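Local coordinates for ribonucleoside-diphosphate reductase subunit beta (Clostridium botulinum, PDB 6ZJK), which forms the R2 subunit of a ribonucleotide reductase, carrying the iron site that probably generates the radical used to turn ribonucleoside diphosphates into deoxyribonucleotides, at residues A[207-212]-A[300-305]; A[94-99]-A[146-151]; A[69-74]-A[228-233]. All blocks are in the same frame, centred on the assembly; numbering follows the deposited sequence.

Contact 1. Residues A[207-212]-A[300-305]; sequences YFYSGF and ERYIKY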
loop_
_atom_site.group_PDB
_atom_site.type_symbol
_atom_site.label_atom_id
_atom_site.label_comp_id
_atom_site.label_asym_id
_atom_site.label_seq_id
_atom_site.Cartn_x
_atom_site.Cartn_y
_atom_site.Cartn_z
ATOM N N TYR A 207 -3.246 -13.076 17.680
ATOM C CA TYR A 207 -3.145 -11.894 18.545
ATOM C C TYR A 207 -4.337 -10.968 18.339
ATOM O O TYR A 207 -4.950 -10.521 19.310
ATOM C CB TYR A 207 -1.832 -11.131 18.306
ATOM C CG TYR A 207 -0.566 -11.954 18.496
ATOM C CD1 TYR A 207 -0.557 -13.087 19.298
ATOM C CD2 TYR A 207 0.618 -11.604 17.849
ATOM C CE1 TYR A 207 0.599 -13.846 19.459
ATOM C CE2 TYR A 207 1.778 -12.356 18.006
ATOM C CZ TYR A 207 1.760 -13.477 18.809
ATOM O OH TYR A 207 2.901 -14.237 18.979
ATOM N N PHE A 208 -4.733 -10.798 17.102
ATOM C CA PHE A 208 -5.809 -9.938 16.834
ATOM C C PHE A 208 -7.124 -10.478 17.307
ATOM O O PHE A 208 -7.924 -9.741 17.745
ATOM C CB PHE A 208 -5.842 -9.469 15.370
ATOM C CG PHE A 208 -5.312 -8.101 15.176
ATOM C CD1 PHE A 208 -6.077 -7.014 15.420
ATOM C CD2 PHE A 208 -4.056 -7.915 14.805
ATOM C CE1 PHE A 208 -5.563 -5.770 15.279
ATOM C CE2 PHE A 208 -3.526 -6.678 14.678
ATOM C CZ PHE A 208 -4.288 -5.613 14.917
ATOM N N TYR A 209 -7.332 -11.773 17.187
ATOM C CA TYR A 209 -8.572 -12.420 17.601
ATOM C C TYR A 209 -8.757 -12.314 19.098
ATOM O O TYR A 209 -9.807 -12.152 19.557
ATOM C CB TYR A 209 -8.690 -13.840 17.032
ATOM C CG TYR A 209 -9.233 -13.825 15.642
ATOM C CD1 TYR A 209 -8.441 -13.532 14.594
ATOM C CD2 TYR A 209 -10.537 -14.056 15.400
ATOM C CE1 TYR A 209 -8.928 -13.478 13.322
ATOM C CE2 TYR A 209 -11.040 -14.011 14.134
ATOM C CZ TYR A 209 -10.213 -13.708 13.106
ATOM O OH TYR A 209 -10.701 -13.654 11.873
ATOM N N SER A 210 -7.690 -12.380 19.831
ATOM C CA SER A 210 -7.757 -12.152 21.271
ATOM C C SER A 210 -8.243 -10.741 21.591
ATOM O O SER A 210 -9.030 -10.541 22.523
ATOM C CB SER A 210 -6.391 -12.400 21.902
ATOM O OG SER A 210 -6.362 -11.987 23.271
ATOM N N GLY A 211 -7.713 -9.750 20.875
ATOM C CA GLY A 211 -8.120 -8.378 21.139
ATOM C C GLY A 211 -9.581 -8.132 20.804
ATOM O O GLY A 211 -10.284 -7.424 21.539
ATOM N N PHE A 212 -10.054 -8.744 19.724
ATOM C CA PHE A 212 -11.422 -8.536 19.334
ATOM C C PHE A 212 -12.376 -9.023 20.399
ATOM O O PHE A 212 -13.364 -8.426 20.631
ATOM C CB PHE A 212 -11.849 -9.188 17.997
ATOM C CG PHE A 212 -11.032 -8.827 16.805
ATOM C CD1 PHE A 212 -10.659 -7.542 16.559
ATOM C CD2 PHE A 212 -10.650 -9.786 15.918
ATOM C CE1 PHE A 212 -9.885 -7.219 15.478
ATOM C CE2 PHE A 212 -9.881 -9.490 14.834
ATOM C CZ PHE A 212 -9.503 -8.187 14.615
ATOM N N GLU A 300 -8.142 -19.038 28.129
ATOM C CA GLU A 300 -7.241 -20.131 27.830
ATOM C C GLU A 300 -7.820 -21.021 26.781
ATOM O O GLU A 300 -7.219 -21.310 25.821
ATOM C CB GLU A 300 -7.032 -20.972 29.068
ATOM C CG GLU A 300 -5.850 -21.905 29.027
ATOM C CD GLU A 300 -5.988 -23.152 29.924
ATOM O OE1 GLU A 300 -6.900 -23.212 30.734
ATOM O OE2 GLU A 300 -5.163 -24.076 29.825
ATOM N N ARG A 301 -9.032 -21.417 26.987
ATOM C CA ARG A 301 -9.707 -22.324 26.068
ATOM C C ARG A 301 -9.967 -21.667 24.713
ATOM O O ARG A 301 -9.842 -22.318 23.669
ATOM C CB ARG A 301 -11.007 -22.818 26.717
ATOM C CG ARG A 301 -10.804 -23.730 27.959
ATOM C CD ARG A 301 -12.142 -24.294 28.500
ATOM N NE ARG A 301 -12.963 -24.796 27.402
ATOM C CZ ARG A 301 -13.017 -26.051 26.968
ATOM N NH1 ARG A 301 -12.317 -27.019 27.561
ATOM N NH2 ARG A 301 -13.799 -26.336 25.926
ATOM N N TYR A 302 -10.285 -20.373 24.692
ATOM C CA TYR A 302 -10.599 -19.740 23.412
ATOM C C TYR A 302 -9.362 -19.657 22.526
ATOM O O TYR A 302 -9.407 -20.043 21.353
ATOM C CB TYR A 302 -11.213 -18.356 23.625
ATOM C CG TYR A 302 -11.612 -17.654 22.344
ATOM C CD1 TYR A 302 -12.361 -18.306 21.363
ATOM C CD2 TYR A 302 -11.255 -16.320 22.120
ATOM C CE1 TYR A 302 -12.725 -17.652 20.191
ATOM C CE2 TYR A 302 -11.614 -15.664 20.954
ATOM C CZ TYR A 302 -12.346 -16.331 19.995
ATOM O OH TYR A 302 -12.696 -15.661 18.845
ATOM N N ILE A 303 -8.239 -19.201 23.082
ATOM C CA ILE A 303 -7.024 -19.059 22.287
ATOM C C ILE A 303 -6.564 -20.413 21.756
ATOM O O ILE A 303 -6.192 -20.537 20.582
ATOM C CB ILE A 303 -5.916 -18.375 23.112
ATOM C CG1 ILE A 303 -6.395 -17.023 23.673
ATOM C CG2 ILE A 303 -4.674 -18.177 22.259
ATOM C CD1 ILE A 303 -6.936 -16.098 22.628
ATOM N N LYS A 304 -6.604 -21.455 22.601
ATOM C CA LYS A 304 -6.175 -22.780 22.169
ATOM C C LYS A 304 -7.070 -23.304 21.056
ATOM O O LYS A 304 -6.586 -23.929 20.106
ATOM C CB LYS A 304 -6.144 -23.756 23.359
ATOM C CG LYS A 304 -4.969 -23.530 24.302
ATOM C CD LYS A 304 -4.891 -24.546 25.460
ATOM C CE LYS A 304 -3.732 -24.206 26.416
ATOM N NZ LYS A 304 -3.658 -25.083 27.643
ATOM N N TYR A 305 -8.384 -23.090 21.179
ATOM C CA TYR A 305 -9.316 -23.508 20.135
ATOM C C TYR A 305 -8.989 -22.831 18.808
ATOM O O TYR A 305 -9.073 -23.453 17.743
ATOM C CB TYR A 305 -10.754 -23.194 20.563
ATOM C CG TYR A 305 -11.787 -23.309 19.454
ATOM C CD1 TYR A 305 -12.347 -24.537 19.105
ATOM C CD2 TYR A 305 -12.197 -22.182 18.756
ATOM C CE1 TYR A 305 -13.292 -24.625 18.093
ATOM C CE2 TYR A 305 -13.135 -22.256 17.745
ATOM C CZ TYR A 305 -13.677 -23.474 17.410
ATOM O OH TYR A 305 -14.610 -23.528 16.391
HETATM O O HOH W 1 -12.324 -13.045 18.582
#
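Each of the two tyrosine rings has an oxygen at its edge: OH of Tyr-302 near the plane of the Tyr-209 ring, 4.4 Å from CD2, and the carbonyl O of Tyr-209 near the plane of the Tyr-302 ring, 4.2 Å from CE2. One face of the Tyr-209 ring carries CE2 of Phe-212, from the next turn of the same helix, 4.2 Å above its centre. Arg-310 adds a cation-pi contact to this ring. The polar link is a water, in the plane of the Tyr-302 ring: it donates to the carbonyl O of Tyr-209 at 2.8 Å and is hydrogen-bonded to OH of Tyr-302 at 2.7 Å. With CG of Tyr-302 anti to its backbone N (chi1 -178°), the ring reaches across toward helix 190-220. The remaining touch is apolar: CD1 of Ile-303 meets CB of Ser-210 at 3.8 Å, while OG of Ser-210 is hydrogen-bonded to Glu-279. The contact joins helix 296-313 to helix 190-220 of the all-helical R2 fold; Ile-303 also packs on Val-276 and Ile-280 of helix 262-287, and Tyr-209 reaches Asn-235 and Val-239 of helix 225-255.

Contact 2. Residues A[94-99]-A[146-151]; sequences NAFDKI and YILDTV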
loop_
_atom_site.group_PDB
_atom_site.type_symbol
_atom_site.label_atom_id
_atom_site.label_comp_id
_atom_site.label_asym_id
_atom_site.label_seq_id
_atom_site.Cartn_x
_atom_site.Cartn_y
_atom_site.Cartn_z
ATOM N N ASN A 94 -8.244 -0.076 32.528
ATOM C CA ASN A 94 -6.937 -0.722 32.520
ATOM C C ASN A 94 -6.814 -1.679 31.345
ATOM O O ASN A 94 -5.821 -1.651 30.604
ATOM C CB ASN A 94 -6.721 -1.473 33.844
ATOM C CG ASN A 94 -5.465 -2.326 33.836
ATOM O OD1 ASN A 94 -4.373 -1.826 34.064
ATOM N ND2 ASN A 94 -5.623 -3.629 33.593
ATOM N N ALA A 95 -7.855 -2.471 31.100
ATOM C CA ALA A 95 -7.787 -3.418 29.996
ATOM C C ALA A 95 -7.857 -2.695 28.652
ATOM O O ALA A 95 -7.057 -2.970 27.756
ATOM C CB ALA A 95 -8.911 -4.448 30.129
ATOM N N PHE A 96 -8.766 -1.724 28.526
ATOM C CA PHE A 96 -8.940 -0.960 27.290
ATOM C C PHE A 96 -7.653 -0.243 26.869
ATOM O O PHE A 96 -7.268 -0.284 25.692
ATOM C CB PHE A 96 -10.114 0.016 27.470
ATOM C CG PHE A 96 -10.417 0.868 26.249
ATOM C CD1 PHE A 96 -9.701 2.037 26.009
ATOM C CD2 PHE A 96 -11.451 0.535 25.387
ATOM C CE1 PHE A 96 -9.968 2.834 24.874
ATOM C CE2 PHE A 96 -11.727 1.327 24.248
ATOM C CZ PHE A 96 -10.988 2.469 24.003
ATOM N N ASP A 97 -6.992 0.450 27.804
ATOM C CA ASP A 97 -5.789 1.215 27.465
ATOM C C ASP A 97 -4.670 0.308 26.955
ATOM O O ASP A 97 -4.015 0.613 25.953
ATOM C CB ASP A 97 -5.302 2.011 28.690
ATOM C CG ASP A 97 -6.313 3.061 29.172
ATOM O OD1 ASP A 97 -7.390 3.202 28.546
ATOM O OD2 ASP A 97 -6.035 3.744 30.195
ATOM N N LYS A 98 -4.418 -0.809 27.646
ATOM C CA LYS A 98 -3.291 -1.662 27.266
ATOM C C LYS A 98 -3.536 -2.389 25.945
ATOM O O LYS A 98 -2.602 -2.603 25.165
ATOM C CB LYS A 98 -2.985 -2.660 28.381
ATOM C CG LYS A 98 -2.372 -1.994 29.616
ATOM C CD LYS A 98 -2.528 -2.850 30.848
ATOM C CE LYS A 98 -2.123 -2.066 32.085
ATOM N NZ LYS A 98 -0.717 -1.588 31.960
ATOM N N ILE A 99 -4.772 -2.797 25.689
ATOM C CA ILE A 99 -5.052 -3.587 24.502
ATOM C C ILE A 99 -4.949 -2.719 23.259
ATOM O O ILE A 99 -4.307 -3.094 22.266
ATOM C CB ILE A 99 -6.438 -4.239 24.617
ATOM C CG1 ILE A 99 -6.413 -5.400 25.621
ATOM C CG2 ILE A 99 -6.933 -4.651 23.267
ATOM C CD1 ILE A 99 -7.779 -5.864 26.001
ATOM N N TYR A 146 -8.535 7.792 15.649
ATOM C CA TYR A 146 -9.860 8.324 15.592
ATOM C C TYR A 146 -10.658 8.004 16.852
ATOM O O TYR A 146 -11.347 8.833 17.326
ATOM C CB TYR A 146 -10.604 7.855 14.375
ATOM C CG TYR A 146 -12.062 8.140 14.355
ATOM C CD1 TYR A 146 -12.537 9.394 14.443
ATOM C CD2 TYR A 146 -12.964 7.159 14.194
ATOM C CE1 TYR A 146 -13.858 9.652 14.401
ATOM C CE2 TYR A 146 -14.295 7.407 14.149
ATOM C CZ TYR A 146 -14.735 8.660 14.266
ATOM O OH TYR A 146 -16.048 8.911 14.216
ATOM N N ILE A 147 -10.594 6.774 17.335
ATOM C CA ILE A 147 -11.288 6.411 18.581
ATOM C C ILE A 147 -10.782 7.264 19.750
ATOM O O ILE A 147 -11.570 7.866 20.489
ATOM C CB ILE A 147 -11.146 4.908 18.882
ATOM C CG1 ILE A 147 -11.954 4.080 17.875
ATOM C CG2 ILE A 147 -11.582 4.594 20.337
ATOM C CD1 ILE A 147 -11.681 2.568 17.919
ATOM N N LEU A 148 -9.459 7.307 19.937
ATOM C CA LEU A 148 -8.890 7.921 21.129
ATOM C C LEU A 148 -9.067 9.430 21.134
ATOM O O LEU A 148 -9.254 10.030 22.206
ATOM C CB LEU A 148 -7.416 7.535 21.269
ATOM C CG LEU A 148 -7.116 6.054 21.511
ATOM C CD1 LEU A 148 -5.616 5.930 21.652
ATOM C CD2 LEU A 148 -7.862 5.478 22.787
ATOM N N ASP A 149 -8.962 10.067 19.955
ATOM C CA ASP A 149 -9.125 11.509 19.871
ATOM C C ASP A 149 -10.577 11.911 20.062
ATOM O O ASP A 149 -10.850 13.051 20.456
ATOM C CB ASP A 149 -8.604 12.027 18.520
ATOM C CG ASP A 149 -8.437 13.542 18.500
ATOM O OD1 ASP A 149 -7.704 14.087 19.366
ATOM O OD2 ASP A 149 -9.032 14.192 17.616
ATOM N N THR A 150 -11.518 10.997 19.809
ATOM C CA THR A 150 -12.921 11.374 19.911
ATOM C C THR A 150 -13.519 11.098 21.285
ATOM O O THR A 150 -14.241 11.955 21.812
ATOM C CB THR A 150 -13.735 10.672 18.827
ATOM O OG1 THR A 150 -13.219 11.063 17.560
ATOM C CG2 THR A 150 -15.185 11.106 18.908
ATOM N N VAL A 151 -13.183 9.965 21.924
ATOM C CA VAL A 151 -13.856 9.631 23.178
ATOM C C VAL A 151 -13.168 10.203 24.411
ATOM O O VAL A 151 -13.761 10.177 25.493
ATOM C CB VAL A 151 -14.002 8.105 23.385
ATOM C CG1 VAL A 151 -14.602 7.439 22.142
ATOM C CG2 VAL A 151 -12.663 7.465 23.735
#
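Phe-96 reaches from helix 90-118 to helix 124-151 and is met at the rim of its ring by Ile-147 and Leu-148. Along the second helix, Tyr-146 comes first. Its OH is hydrogen-bonded to the carbonyl O of Ile-76. Its backbone carbonyl O receives OG1 of Thr-150 one turn later, at 2.9 Å and with a C=O...donor angle of 161°, almost in line with the carbonyl. Ile-147 follows, with CB directed at the other helix; the branch that touches is CG2, 4.3 Å from CZ of Phe-96 and near the plane of the ring. Its side chain also packs on Thr-227 and Ile-230 of helix 225-255. Leu-148 makes the closer approach: CD2 lies 4.0 Å from CE1 of Phe-96, again near the ring plane, and the two side chains run past one another in opposite senses. In Phe-96, CG is anti to the backbone N (chi1 -179°), which carries the ring away from its own helix and brings CE1 and CZ up to the side chains of helix 124-151. OD1 of Asp-97, salt-bridged to Arg-93, also lies in the plane of this ring, at its edge.

Both helices belong to the helical core of the R2 fold and bring residues to the di-iron site, Asp-107 from helix 90-118 and Glu-137 and His-140 from helix 124-151. The contact itself is apolar packing toward one end of this pair; the side chain of Ile-147 is about 12 Å from a bound iron(III) ion. Asp-149, next in sequence, forms a salt bridge with Arg-157. Thr-150 and Val-151 complete the last turn of the helix, where the carbonyl O of Ile-147 accepts the backbone N of both residues, at 3.2 Å from Thr-150 and 3.0 Å from Val-151.

Contact 3. Residues A[69-74]-A[228-233]; sequences NFWIPE and STIFKY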
loop_
_atom_site.group_PDB
_atom_site.type_symbol
_atom_site.label_atom_id
_atom_site.label_comp_id
_atom_site.label_asym_id
_atom_site.label_seq_id
_atom_site.Cartn_x
_atom_site.Cartn_y
_atom_site.Cartn_z
ATOM N N ASN A 69 -14.551 -4.519 0.394
ATOM C CA ASN A 69 -14.580 -4.361 1.846
ATOM C C ASN A 69 -14.156 -2.963 2.316
ATOM O O ASN A 69 -13.975 -2.768 3.525
ATOM C CB ASN A 69 -13.669 -5.394 2.517
ATOM C CG ASN A 69 -14.280 -6.787 2.566
ATOM O OD1 ASN A 69 -15.497 -6.972 2.443
ATOM N ND2 ASN A 69 -13.422 -7.778 2.749
ATOM N N PHE A 70 -13.944 -2.012 1.396
ATOM C CA PHE A 70 -13.405 -0.690 1.753
ATOM C C PHE A 70 -14.332 0.064 2.714
ATOM O O PHE A 70 -15.554 0.093 2.541
ATOM C CB PHE A 70 -13.155 0.130 0.474
ATOM C CG PHE A 70 -12.690 1.564 0.714
ATOM C CD1 PHE A 70 -11.370 1.844 0.998
ATOM C CD2 PHE A 70 -13.572 2.630 0.597
ATOM C CE1 PHE A 70 -10.944 3.167 1.202
ATOM C CE2 PHE A 70 -13.151 3.951 0.787
ATOM C CZ PHE A 70 -11.839 4.216 1.098
ATOM N N TRP A 71 -13.743 0.682 3.708
ATOM C CA TRP A 71 -14.474 1.446 4.696
ATOM C C TRP A 71 -13.614 2.601 5.215
ATOM O O TRP A 71 -12.426 2.578 5.117
ATOM C CB TRP A 71 -14.976 0.548 5.837
ATOM C CG TRP A 71 -13.892 -0.102 6.585
ATOM C CD1 TRP A 71 -13.100 -1.076 6.155
ATOM C CD2 TRP A 71 -13.461 0.215 7.894
ATOM N NE1 TRP A 71 -12.201 -1.396 7.094
ATOM C CE2 TRP A 71 -12.402 -0.609 8.183
ATOM C CE3 TRP A 71 -13.868 1.131 8.850
ATOM C CZ2 TRP A 71 -11.739 -0.557 9.375
ATOM C CZ3 TRP A 71 -13.212 1.181 10.019
ATOM C CH2 TRP A 71 -12.167 0.344 10.281
ATOM N N ILE A 72 -14.263 3.609 5.740
ATOM C CA ILE A 72 -13.627 4.785 6.270
ATOM C C ILE A 72 -14.052 4.928 7.709
ATOM O O ILE A 72 -15.178 5.160 7.998
ATOM C CB ILE A 72 -13.989 6.051 5.468
ATOM C CG1 ILE A 72 -13.632 5.886 3.994
ATOM C CG2 ILE A 72 -13.270 7.243 6.028
ATOM C CD1 ILE A 72 -13.987 7.058 3.126
ATOM N N PRO A 73 -13.115 4.797 8.595
ATOM C CA PRO A 73 -13.313 4.822 10.037
ATOM C C PRO A 73 -14.097 5.996 10.536
ATOM O O PRO A 73 -15.061 5.850 11.229
ATOM C CB PRO A 73 -11.922 4.853 10.580
ATOM C CG PRO A 73 -11.097 4.337 9.529
ATOM C CD PRO A 73 -11.739 4.543 8.237
ATOM N N GLU A 74 -13.804 7.191 10.034
ATOM C CA GLU A 74 -14.509 8.427 10.439
ATOM C C GLU A 74 -15.945 8.548 10.031
ATOM O O GLU A 74 -16.601 9.363 10.494
ATOM C CB GLU A 74 -13.725 9.685 10.080
ATOM C CG GLU A 74 -12.453 9.843 10.875
ATOM C CD GLU A 74 -11.655 11.101 10.580
ATOM O OE1 GLU A 74 -12.089 11.895 9.740
ATOM O OE2 GLU A 74 -10.600 11.289 11.197
ATOM N N SER A 228 -17.013 -1.127 19.015
ATOM C CA SER A 228 -17.092 -2.515 18.599
ATOM C C SER A 228 -17.415 -2.603 17.108
ATOM O O SER A 228 -16.826 -3.417 16.393
ATOM C CB SER A 228 -18.127 -3.242 19.462
ATOM O OG SER A 228 -18.613 -4.418 18.852
ATOM N N THR A 229 -18.286 -1.718 16.603
ATOM C CA THR A 229 -18.560 -1.668 15.164
ATOM C C THR A 229 -17.286 -1.445 14.350
ATOM O O THR A 229 -17.052 -2.135 13.348
ATOM C CB THR A 229 -19.613 -0.602 14.861
ATOM O OG1 THR A 229 -20.834 -0.974 15.521
ATOM C CG2 THR A 229 -19.873 -0.521 13.375
ATOM N N ILE A 230 -16.435 -0.505 14.768
ATOM C CA ILE A 230 -15.144 -0.356 14.099
ATOM C C ILE A 230 -14.372 -1.680 14.113
ATOM O O ILE A 230 -13.807 -2.083 13.089
ATOM C CB ILE A 230 -14.330 0.787 14.735
ATOM C CG1 ILE A 230 -14.962 2.132 14.385
ATOM C CG2 ILE A 230 -12.888 0.770 14.262
ATOM C CD1 ILE A 230 -14.268 3.358 15.050
ATOM N N PHE A 231 -14.369 -2.406 15.250
ATOM C CA PHE A 231 -13.592 -3.641 15.288
ATOM C C PHE A 231 -14.196 -4.742 14.414
ATOM O O PHE A 231 -13.455 -5.606 13.949
ATOM C CB PHE A 231 -13.373 -4.122 16.738
ATOM C CG PHE A 231 -12.193 -3.447 17.395
ATOM C CD1 PHE A 231 -10.894 -3.854 17.086
ATOM C CD2 PHE A 231 -12.370 -2.342 18.235
ATOM C CE1 PHE A 231 -9.779 -3.193 17.633
ATOM C CE2 PHE A 231 -11.261 -1.672 18.801
ATOM C CZ PHE A 231 -9.967 -2.097 18.495
ATOM N N LYS A 232 -15.511 -4.731 14.161
ATOM C CA LYS A 232 -16.076 -5.677 13.200
ATOM C C LYS A 232 -15.529 -5.435 11.797
ATOM O O LYS A 232 -15.313 -6.388 11.035
ATOM C CB LYS A 232 -17.602 -5.593 13.185
ATOM C CG LYS A 232 -18.281 -6.125 14.444
ATOM C CD LYS A 232 -19.771 -5.859 14.367
ATOM C CE LYS A 232 -20.490 -6.333 15.604
ATOM N NZ LYS A 232 -21.973 -6.185 15.488
ATOM N N TYR A 233 -15.321 -4.165 11.422
ATOM C CA TYR A 233 -14.762 -3.899 10.100
ATOM C C TYR A 233 -13.320 -4.373 10.008
ATOM O O TYR A 233 -12.910 -4.960 8.994
ATOM C CB TYR A 233 -14.864 -2.403 9.769
ATOM C CG TYR A 233 -16.225 -1.995 9.275
ATOM C CD1 TYR A 233 -16.568 -2.141 7.925
ATOM C CD2 TYR A 233 -17.174 -1.481 10.143
ATOM C CE1 TYR A 233 -17.814 -1.773 7.462
ATOM C CE2 TYR A 233 -18.427 -1.099 9.688
ATOM C CZ TYR A 233 -18.738 -1.240 8.343
ATOM O OH TYR A 233 -19.985 -0.870 7.885
#
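Trp-71 lays one face of its indole over Tyr-233: CB of Tyr-233 stands over the six-membered ring, 3.5 Å from its centroid and 12° off the normal, a CH-pi contact. The phenol ring continues the overlap as an offset stack on the five-membered ring, with centroids 4.9 Å apart and planes inclined at 24°. In this way the loop between helices 58-68 and 79-84 is laid against helix 225-255, a core helix of the R2 fold that supplies the iron ligands Glu-238 and His-241. The side chain of Trp-71 is about 8 Å from a bound iron(III) ion.

With CG between its backbone N and carbonyl carbon (chi1 62°), Trp-71 turns the indole so that its face, not its edge, meets CB of Tyr-233. Its nitrogen, NE1, is hydrogen-bonded to OD2 of Asp-237, so the buried indole is held by a polar bond as well as by the tyrosine across its face. This resembles the Trp-Asp pair near the metal site of other R2 proteins, though a role in radical transfer is only inferred here.

Beyond the overlap, Pro-73 packs on Gln-142 of helix 124-151, and Phe-70 stacks on Phe-70 of the second subunit, so the same loop also lines the dimer interface. Glu-74 adds a salt bridge there to Arg-64 of the second subunit. At the far end of the indole, CH2 of Trp-71 touches CG2 of Ile-230, one turn before Tyr-233, at 4.1 Å.

From the N terminus, the chain first passes residues 69-74, the loop that contact 3 will close on 228-233. Within that span lies the whole of contact 2, which joins helix 90-118 to helix 124-151. Contact 1 begins at 207-212, after contact 2 is complete but before contact 3 closes, and ends at 300-305, so contacts 1 and 3 cross while 1 and 2 stand in series. Contacts 2 and 3 touch where CG1 of Ile-147 lies 3.7 Å from CD1 of Ile-230; contacts 1 and 3 meet through the Phe-212 and Phe-231 rings. Together they connect the loop 69-74, helices 90-118, 124-151, 190-220 and 225-255, and helix 296-313.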